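Local coordinates for sensor protein (Vibrio cholerae O1 biovar El Tor, PDB 3MXQ) that is the PAS-fold sensor part of a histidine kinase that probably passes a phosphoryl group from ATP to a histidine, at residues A[80-85]-A[137-142]. Sequence-based numbering, arbitrary orientation.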
loop_
_atom_site.group_PDB
_atom_site.type_symbol
_atom_site.label_atom_id
_atom_site.label_comp_id
_atom_site.label_asym_id
_atom_site.label_seq_id
_atom_site.Cartn_x
_atom_site.Cartn_y
_atom_site.Cartn_z
ATOM N N ARG A 80 5.072 -12.505 27.754
ATOM C CA ARG A 80 5.398 -13.840 27.285
ATOM C C ARG A 80 5.697 -13.822 25.789
ATOM O O ARG A 80 6.605 -14.496 25.316
ATOM C CB ARG A 80 4.301 -14.854 27.619
ATOM C CG ARG A 80 4.734 -16.298 27.364
ATOM C CD ARG A 80 3.714 -17.317 27.812
ATOM N NE ARG A 80 3.681 -17.462 29.275
ATOM C CZ ARG A 80 4.626 -18.062 30.010
ATOM N NH1 ARG A 80 5.718 -18.567 29.443
ATOM N NH2 ARG A 80 4.492 -18.136 31.323
ATOM N N LYS A 81 4.930 -13.035 25.053
ATOM C CA LYS A 81 5.135 -12.903 23.636
ATOM C C LYS A 81 6.447 -12.201 23.312
ATOM O O LYS A 81 7.221 -12.687 22.487
ATOM C CB LYS A 81 3.963 -12.174 23.013
ATOM C CG LYS A 81 2.689 -12.949 23.066
ATOM C CD LYS A 81 2.842 -14.248 22.329
ATOM C CE LYS A 81 1.494 -14.717 21.822
ATOM N NZ LYS A 81 1.633 -15.725 20.735
ATOM N N ILE A 82 6.708 -11.072 23.960
ATOM C CA ILE A 82 7.927 -10.325 23.685
ATOM C C ILE A 82 9.158 -11.113 24.123
ATOM O O ILE A 82 10.177 -11.143 23.432
ATOM C CB ILE A 82 7.893 -8.949 24.347
ATOM C CG1 ILE A 82 6.777 -8.102 23.729
ATOM C CG2 ILE A 82 9.228 -8.227 24.170
ATOM C CD1 ILE A 82 6.242 -7.049 24.660
ATOM N N ASP A 83 9.049 -11.778 25.267
ATOM C CA ASP A 83 10.166 -12.551 25.787
ATOM C C ASP A 83 10.480 -13.760 24.918
ATOM O O ASP A 83 11.650 -14.082 24.716
ATOM C CB ASP A 83 9.931 -12.917 27.248
ATOM C CG ASP A 83 10.096 -11.714 28.173
ATOM O OD1 ASP A 83 10.419 -10.617 27.675
ATOM O OD2 ASP A 83 9.907 -11.849 29.400
ATOM N N THR A 84 9.441 -14.390 24.371
ATOM C CA THR A 84 9.614 -15.480 23.417
ATOM C C THR A 84 10.518 -15.022 22.279
ATOM O O THR A 84 11.539 -15.648 22.002
ATOM C CB THR A 84 8.260 -16.006 22.901
ATOM O OG1 THR A 84 7.504 -16.485 24.015
ATOM C CG2 THR A 84 8.433 -17.152 21.923
ATOM N N ALA A 85 10.166 -13.906 21.659
ATOM C CA ALA A 85 10.983 -13.340 20.610
ATOM C C ALA A 85 12.415 -13.136 21.083
ATOM O O ALA A 85 13.358 -13.470 20.370
ATOM C CB ALA A 85 10.387 -12.021 20.127
ATOM N N VAL A 137 11.868 -4.980 19.620
ATOM C CA VAL A 137 10.938 -5.810 18.868
ATOM C C VAL A 137 9.773 -4.999 18.298
ATOM O O VAL A 137 9.326 -4.014 18.891
ATOM C CB VAL A 137 10.459 -7.067 19.633
ATOM C CG1 VAL A 137 11.482 -7.467 20.661
ATOM C CG2 VAL A 137 9.123 -6.840 20.279
ATOM N N CYS A 138 9.325 -5.432 17.123
ATOM C CA CYS A 138 8.184 -4.882 16.441
ATOM C C CYS A 138 6.907 -5.650 16.790
ATOM O O CYS A 138 6.912 -6.875 16.861
ATOM C CB CYS A 138 8.451 -4.990 14.956
ATOM S SG CYS A 138 7.227 -4.215 13.915
ATOM N N LEU A 139 5.813 -4.930 17.011
ATOM C CA LEU A 139 4.511 -5.547 17.308
ATOM C C LEU A 139 3.467 -5.023 16.343
ATOM O O LEU A 139 3.362 -3.812 16.113
ATOM C CB LEU A 139 4.039 -5.242 18.730
ATOM C CG LEU A 139 4.995 -5.439 19.903
ATOM C CD1 LEU A 139 4.307 -5.079 21.198
ATOM C CD2 LEU A 139 5.418 -6.861 19.945
ATOM N N CYS A 140 2.696 -5.937 15.782
ATOM C CA CYS A 140 1.685 -5.574 14.831
ATOM C C CYS A 140 0.439 -6.308 15.231
ATOM O O CYS A 140 0.476 -7.521 15.461
ATOM C CB CYS A 140 2.117 -6.000 13.434
ATOM S SG CYS A 140 3.754 -5.360 12.928
ATOM N N VAL A 141 -0.668 -5.587 15.340
ATOM C CA VAL A 141 -1.929 -6.231 15.697
ATOM C C VAL A 141 -2.895 -6.118 14.534
ATOM O O VAL A 141 -3.196 -5.020 14.083
ATOM C CB VAL A 141 -2.521 -5.670 17.017
ATOM C CG1 VAL A 141 -3.881 -6.302 17.313
ATOM C CG2 VAL A 141 -1.553 -5.916 18.170
ATOM N N TYR A 142 -3.350 -7.272 14.049
ATOM C CA TYR A 142 -4.215 -7.363 12.880
ATOM C C TYR A 142 -5.607 -7.747 13.278
ATOM O O TYR A 142 -5.785 -8.563 14.157
ATOM C CB TYR A 142 -3.712 -8.424 11.912
ATOM C CG TYR A 142 -2.312 -8.200 11.422
ATOM C CD1 TYR A 142 -2.063 -7.421 10.295
ATOM C CD2 TYR A 142 -1.232 -8.798 12.073
ATOM C CE1 TYR A 142 -0.790 -7.223 9.845
ATOM C CE2 TYR A 142 0.061 -8.602 11.627
ATOM C CZ TYR A 142 0.271 -7.812 10.508
ATOM O OH TYR A 142 1.560 -7.627 10.070
#
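Ile-82, on the inner side of helix 75-88, carries this contact by resting its two branches on Val-137 and Leu-139, alternate residues of strand 134-145. One turn of the helix is traced by the 3.0 Å bond from Thr-84 N to Arg-80 O. Arg-80 O also accepts Thr-84 OG1, with a C=O...donor angle of 153°; amide and hydroxyl come in from opposite faces of its plane. Lys-81 starts toward the strand, but its chain then turns off, and NZ hydrogen-bonds to Ser-94 OG while the side chain packs on Leu-122 of the adjacent strand 118-128. At Ile-82 the side chain forks. CG2 lies opposite the backbone N across the CA-CB bond, with CG1 turned beside that N (chi1 -65°), and this rotation sends one branch to each partner: CG2 reaches Val-137 CG2 at 4.1 Å, and CG1 meets Leu-139 CD2 at 4.2 Å. With no hydrogen bond between helix and strand, the join is purely apolar. It belongs to the core of a PAS fold, in which the five-stranded antiparallel sheet is packed by helices on one face; strand 134-145 is the central strand, hydrogen-bonded to 34-39 through Val-137 and Leu-139 and to 118-128 through Cys-138 and Cys-140. Those cysteines project from the other face of the sheet, where Cys-140 packs against Arg-21 of the second subunit. Asp-83 starts out away from the strand; OD2 forms a salt bridge with Lys-79 NZ and OD1 a hydrogen bond with Tyr-42 OH, a tyrosine Ile-82 also touches. A turn on from Lys-81, Ala-85 points CB toward the strand, 4.7 Å from Val-137 CG1, and settles on Val-124, which Val-137 touches as well.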